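Local coordinates for protein alpha-1,6-mannanase (Bacteroides thetaiotaomicron, PDB 4V1S) that is a family GH76 glycoside hydrolase homologue that probably cleaves alpha-1,6-mannosidic bonds in mannan as part of polysaccharide utilisation, at residues I319-F324 with A380-M385; F324-T329 with T333-K338. One frame throughout, in Å; residues are numbered along the deposited sequence. Where two conformers were deposited one is given.

Contact 1 of 2, residues I319-F324 with A380-M385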
# COMPACT_ATOMS: atom_id res chain seq x y z
N ILE A 319 2.56 5.78 6.34
CA ILE A 319 2.39 6.75 7.42
C ILE A 319 1.68 7.99 6.86
O ILE A 319 0.79 8.57 7.51
CB ILE A 319 3.73 7.11 8.08
CG1 ILE A 319 4.36 5.85 8.70
CG2 ILE A 319 3.56 8.23 9.10
CD1 ILE A 319 3.45 5.02 9.59
N ILE A 320 2.05 8.39 5.64
CA ILE A 320 1.39 9.53 5.00
C ILE A 320 -0.07 9.22 4.72
O ILE A 320 -0.95 10.05 5.01
CB ILE A 320 2.13 9.96 3.72
CG1 ILE A 320 3.60 10.28 4.01
CG2 ILE A 320 1.42 11.16 3.09
CD1 ILE A 320 4.41 10.74 2.80
N ASP A 321 -0.38 8.01 4.24
CA ASP A 321 -1.78 7.64 4.04
C ASP A 321 -2.55 7.61 5.38
O ASP A 321 -3.75 7.92 5.40
CB ASP A 321 -1.92 6.27 3.34
CG ASP A 321 -2.02 6.38 1.83
OD1 ASP A 321 -2.27 7.51 1.36
OD2 ASP A 321 -1.87 5.34 1.15
N SER A 322 -1.86 7.24 6.48
CA SER A 322 -2.44 7.27 7.83
C SER A 322 -2.82 8.70 8.21
O SER A 322 -3.90 8.93 8.77
CB SER A 322 -1.49 6.62 8.87
OG SER A 322 -1.31 5.22 8.57
N TRP A 323 -1.92 9.64 7.93
CA TRP A 323 -2.23 11.05 8.17
C TRP A 323 -3.49 11.50 7.39
O TRP A 323 -4.34 12.20 7.95
CB TRP A 323 -1.05 11.95 7.87
CG TRP A 323 0.05 11.81 8.78
CD1 TRP A 323 -0.00 11.50 10.13
CD2 TRP A 323 1.42 12.03 8.47
NE1 TRP A 323 1.27 11.51 10.65
CE2 TRP A 323 2.16 11.86 9.67
CE3 TRP A 323 2.08 12.39 7.30
CZ2 TRP A 323 3.57 11.97 9.71
CZ3 TRP A 323 3.49 12.53 7.34
CH2 TRP A 323 4.21 12.31 8.54
N PHE A 324 -3.59 11.15 6.10
CA PHE A 324 -4.77 11.49 5.33
C PHE A 324 -6.02 10.88 5.96
O PHE A 324 -7.05 11.54 6.04
CB PHE A 324 -4.60 11.06 3.87
CG PHE A 324 -3.59 11.88 3.08
CD1 PHE A 324 -3.66 13.29 3.07
CD2 PHE A 324 -2.60 11.26 2.30
CE1 PHE A 324 -2.77 14.04 2.31
CE2 PHE A 324 -1.75 12.00 1.50
CZ PHE A 324 -1.81 13.39 1.53
N ALA A 380 6.24 7.50 -5.21
CA ALA A 380 6.28 8.96 -5.24
C ALA A 380 5.12 9.54 -6.06
O ALA A 380 4.46 10.45 -5.63
CB ALA A 380 7.61 9.45 -5.76
N ALA A 381 4.86 8.97 -7.24
CA ALA A 381 3.75 9.40 -8.05
C ALA A 381 2.44 9.30 -7.28
O ALA A 381 1.60 10.20 -7.34
CB ALA A 381 3.68 8.59 -9.33
N TYR A 382 2.27 8.18 -6.55
CA TYR A 382 1.07 7.98 -5.76
C TYR A 382 0.90 9.07 -4.69
O TYR A 382 -0.17 9.69 -4.58
CB TYR A 382 1.09 6.58 -5.15
CG TYR A 382 0.04 6.30 -4.11
CD1 TYR A 382 -1.29 6.58 -4.35
CD2 TYR A 382 0.37 5.70 -2.90
CE1 TYR A 382 -2.28 6.32 -3.38
CE2 TYR A 382 -0.58 5.45 -1.93
CZ TYR A 382 -1.92 5.74 -2.16
OH TYR A 382 -2.83 5.49 -1.18
N MET A 383 1.98 9.37 -3.97
CA MET A 383 1.94 10.46 -2.99
C MET A 383 1.59 11.80 -3.61
O MET A 383 0.79 12.57 -3.06
CB MET A 383 3.26 10.56 -2.27
CG MET A 383 3.52 9.40 -1.34
SD MET A 383 2.41 9.24 0.07
CE MET A 383 1.18 8.12 -0.56
N TYR A 384 2.13 12.06 -4.79
CA TYR A 384 1.81 13.34 -5.43
C TYR A 384 0.34 13.44 -5.80
O TYR A 384 -0.25 14.51 -5.68
CB TYR A 384 2.70 13.63 -6.66
CG TYR A 384 4.16 13.76 -6.37
CD1 TYR A 384 4.62 14.37 -5.20
CD2 TYR A 384 5.11 13.27 -7.27
CE1 TYR A 384 5.98 14.43 -4.92
CE2 TYR A 384 6.49 13.40 -7.04
CZ TYR A 384 6.91 13.98 -5.85
OH TYR A 384 8.24 14.09 -5.59
N MET A 385 -0.24 12.35 -6.29
CA MET A 385 -1.63 12.38 -6.66
C MET A 385 -2.52 12.53 -5.40
O MET A 385 -3.54 13.23 -5.42
CB MET A 385 -2.02 11.13 -7.45
CG MET A 385 -3.39 11.21 -8.08
SD MET A 385 -3.55 12.41 -9.38
CE MET A 385 -3.04 11.44 -10.80
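The phenolic OH of Tyr-382 donates a short hydrogen bond, 2.5 Å, to OD2 of Asp-321, and this is the only hydrogen bond between the two segments. It meets the carboxylate oxygen on its syn side, slightly out of the carboxylate plane. OD2 lies at the edge of the Tyr-382 ring, near its plane, although the carboxylate plane is turned 74° from the ring. The ring reaches across because CG of Tyr-382 is anti to the backbone N (chi1 170°), which carries the hydroxyl toward helix 313-330. The other carboxylate oxygen, OD1, forms a salt bridge with Arg-386, one turn further along helix 374-394, and lies in plane at the edge of the Phe-324 ring. Beside this polar pair, Met-383 folds back at chi2 and chi3 and lays its sulfur against Ile-320, where CB, CG2 and CD1 all touch it; CD1 approaches SD to 3.7 Å. Its methyl, CE, turns toward the acid and stops 4.0 Å from OD1 of Asp-321. The short helix segments run nearly parallel, 14° apart, with axes 11.4 Å from each other, a wide spacing that long side chains bridge. Trp-361 packs on both Ile-320 and Met-383. With a tyrosine hydroxyl and an arginine both directed at it, the buried carboxylate of Asp-321 is likely to be held in its charged form and fixed in its rotation.

Contact 2 of 2, residues F324-T329 with T333-K338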
# COMPACT_ATOMS: atom_id res chain seq x y z
N PHE A 324 -3.59 11.15 6.10
CA PHE A 324 -4.77 11.49 5.33
C PHE A 324 -6.02 10.88 5.96
O PHE A 324 -7.05 11.54 6.04
CB PHE A 324 -4.60 11.06 3.87
CG PHE A 324 -3.59 11.88 3.08
CD1 PHE A 324 -3.66 13.29 3.07
CD2 PHE A 324 -2.60 11.26 2.30
CE1 PHE A 324 -2.77 14.04 2.31
CE2 PHE A 324 -1.75 12.00 1.50
CZ PHE A 324 -1.81 13.39 1.53
N ASP A 325 -5.94 9.61 6.41
CA ASP A 325 -7.08 8.97 7.04
C ASP A 325 -7.45 9.68 8.33
O ASP A 325 -8.63 9.81 8.65
CB ASP A 325 -6.83 7.51 7.38
CG ASP A 325 -6.82 6.60 6.19
OD1 ASP A 325 -7.17 7.00 5.03
OD2 ASP A 325 -6.42 5.44 6.41
N MET A 326 -6.45 10.13 9.09
CA MET A 326 -6.72 10.88 10.32
C MET A 326 -7.47 12.18 10.02
O MET A 326 -8.39 12.53 10.74
CB MET A 326 -5.44 11.18 11.12
CG MET A 326 -4.95 10.01 11.93
SD MET A 326 -6.16 9.45 13.17
CE MET A 326 -5.17 8.30 14.10
N TYR A 327 -7.10 12.86 8.94
CA TYR A 327 -7.78 14.09 8.56
C TYR A 327 -9.21 13.75 8.20
O TYR A 327 -10.13 14.44 8.62
CB TYR A 327 -7.08 14.82 7.40
CG TYR A 327 -7.90 15.96 6.90
CD1 TYR A 327 -7.93 17.17 7.58
CD2 TYR A 327 -8.78 15.80 5.79
CE1 TYR A 327 -8.72 18.21 7.14
CE2 TYR A 327 -9.59 16.84 5.35
CZ TYR A 327 -9.56 18.04 6.03
OH TYR A 327 -10.34 19.10 5.63
N ASP A 328 -9.42 12.67 7.43
CA ASP A 328 -10.79 12.21 7.13
C ASP A 328 -11.61 11.93 8.41
O ASP A 328 -12.84 12.13 8.45
CB ASP A 328 -10.77 10.92 6.30
CG ASP A 328 -10.17 11.09 4.93
OD1 ASP A 328 -10.05 12.24 4.46
OD2 ASP A 328 -9.81 10.04 4.32
N THR A 329 -10.92 11.48 9.46
CA THR A 329 -11.54 11.11 10.72
C THR A 329 -11.92 12.31 11.60
O THR A 329 -13.05 12.37 12.09
CB THR A 329 -10.63 10.15 11.52
OG1 THR A 329 -10.39 8.97 10.72
CG2 THR A 329 -11.24 9.72 12.85
N THR A 333 -6.51 19.86 10.39
CA THR A 333 -5.58 20.11 9.30
C THR A 333 -4.11 19.88 9.68
O THR A 333 -3.28 19.82 8.79
CB THR A 333 -5.73 21.54 8.70
OG1 THR A 333 -5.50 22.52 9.73
CG2 THR A 333 -7.12 21.74 8.09
N VAL A 334 -3.79 19.75 10.98
CA VAL A 334 -2.43 19.37 11.38
C VAL A 334 -1.96 18.11 10.64
O VAL A 334 -0.79 17.98 10.27
CB VAL A 334 -2.30 19.15 12.91
CG1 VAL A 334 -2.99 17.86 13.37
CG2 VAL A 334 -0.82 19.08 13.30
N TRP A 335 -2.88 17.18 10.42
CA TRP A 335 -2.54 15.93 9.74
C TRP A 335 -2.15 16.19 8.28
O TRP A 335 -1.23 15.58 7.78
CB TRP A 335 -3.71 14.95 9.77
CG TRP A 335 -4.16 14.57 11.14
CD1 TRP A 335 -5.39 14.79 11.66
CD2 TRP A 335 -3.40 13.89 12.15
NE1 TRP A 335 -5.46 14.31 12.95
CE2 TRP A 335 -4.25 13.74 13.27
CE3 TRP A 335 -2.09 13.40 12.23
CZ2 TRP A 335 -3.85 13.09 14.44
CZ3 TRP A 335 -1.69 12.77 13.39
CH2 TRP A 335 -2.56 12.63 14.49
N LEU A 336 -2.82 17.14 7.64
CA LEU A 336 -2.46 17.51 6.25
C LEU A 336 -1.15 18.28 6.23
O LEU A 336 -0.35 18.10 5.35
CB LEU A 336 -3.58 18.31 5.61
CG LEU A 336 -4.90 17.56 5.54
CD1 LEU A 336 -5.87 18.40 4.75
CD2 LEU A 336 -4.70 16.15 4.98
N THR A 337 -0.91 19.12 7.23
CA THR A 337 0.36 19.77 7.33
C THR A 337 1.53 18.81 7.31
O THR A 337 2.53 19.04 6.63
CB THR A 337 0.42 20.67 8.59
OG1 THR A 337 -0.60 21.67 8.48
CG2 THR A 337 1.77 21.35 8.72
N LYS A 338 1.40 17.74 8.08
CA LYS A 338 2.43 16.72 8.12
C LYS A 338 2.55 16.08 6.72
O LYS A 338 3.64 15.92 6.20
CB LYS A 338 2.07 15.68 9.20
CG LYS A 338 2.15 16.23 10.63
CD LYS A 338 1.70 15.22 11.68
CE LYS A 338 1.93 15.76 13.07
NZ LYS A 338 1.35 14.85 14.07
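A helical hairpin, made by helices 313-330 and 334-350 with a tight turn between them, is closed here by aliphatic groups laid over aromatic faces. CB of Met-326 sits over one face of the Trp-335 indole, 3.4 Å from the centroid of the five-membered ring and 3° off its normal, a CH-pi contact. In one of two conformers its sulfur makes a more distant, oblique Met-aromatic contact, which remains doubtful. Such antiparallel pairs are the building unit of the (alpha/alpha)6 barrel of the six-hairpin glycosidase clan, and the short segments run 163° apart with axes 8.3 Å from each other. Next to the indole, Leu-336 covers the Tyr-327 ring: its CD1 stands over the centre of one face, 3.6 Å from the centroid. Its second methyl, CD2, wedges between CB of Tyr-327 and the edge of the Phe-324 ring, 3.6 Å from CD1 of that phenylalanine. Replacing Trp-335 by an alanine would probably leave CB of Met-326 without its aromatic cover and Asp-330 without the indole N-H that it accepts at the turn. With chi1 at 171° the Tyr-327 ring swings away from its own amide N to meet Leu-336, and the methyl of Thr-333 lies alongside it.

How the contacts relate
Following the chain from the N terminus, helix 313-330 enters contact 1 with residues 319-324 and, with no break, contact 2 with residues 324-329, so Phe-324 belongs to both. The chain then turns and helix 334-350 packs back at once, closing the short loop of contact 2. Only after this helix and a long connection does helix 374-394 arrive, and its residues 380-385 close the much wider loop of contact 1, inside which contact 2 is nested. Helix 313-330 is therefore held by its antiparallel sequence neighbour and by a nearly parallel helix from near the C terminus. Centres of the two contacts lie about 11 Å apart, and Trp-323 of the first packs against Trp-335 and Lys-338 of the second.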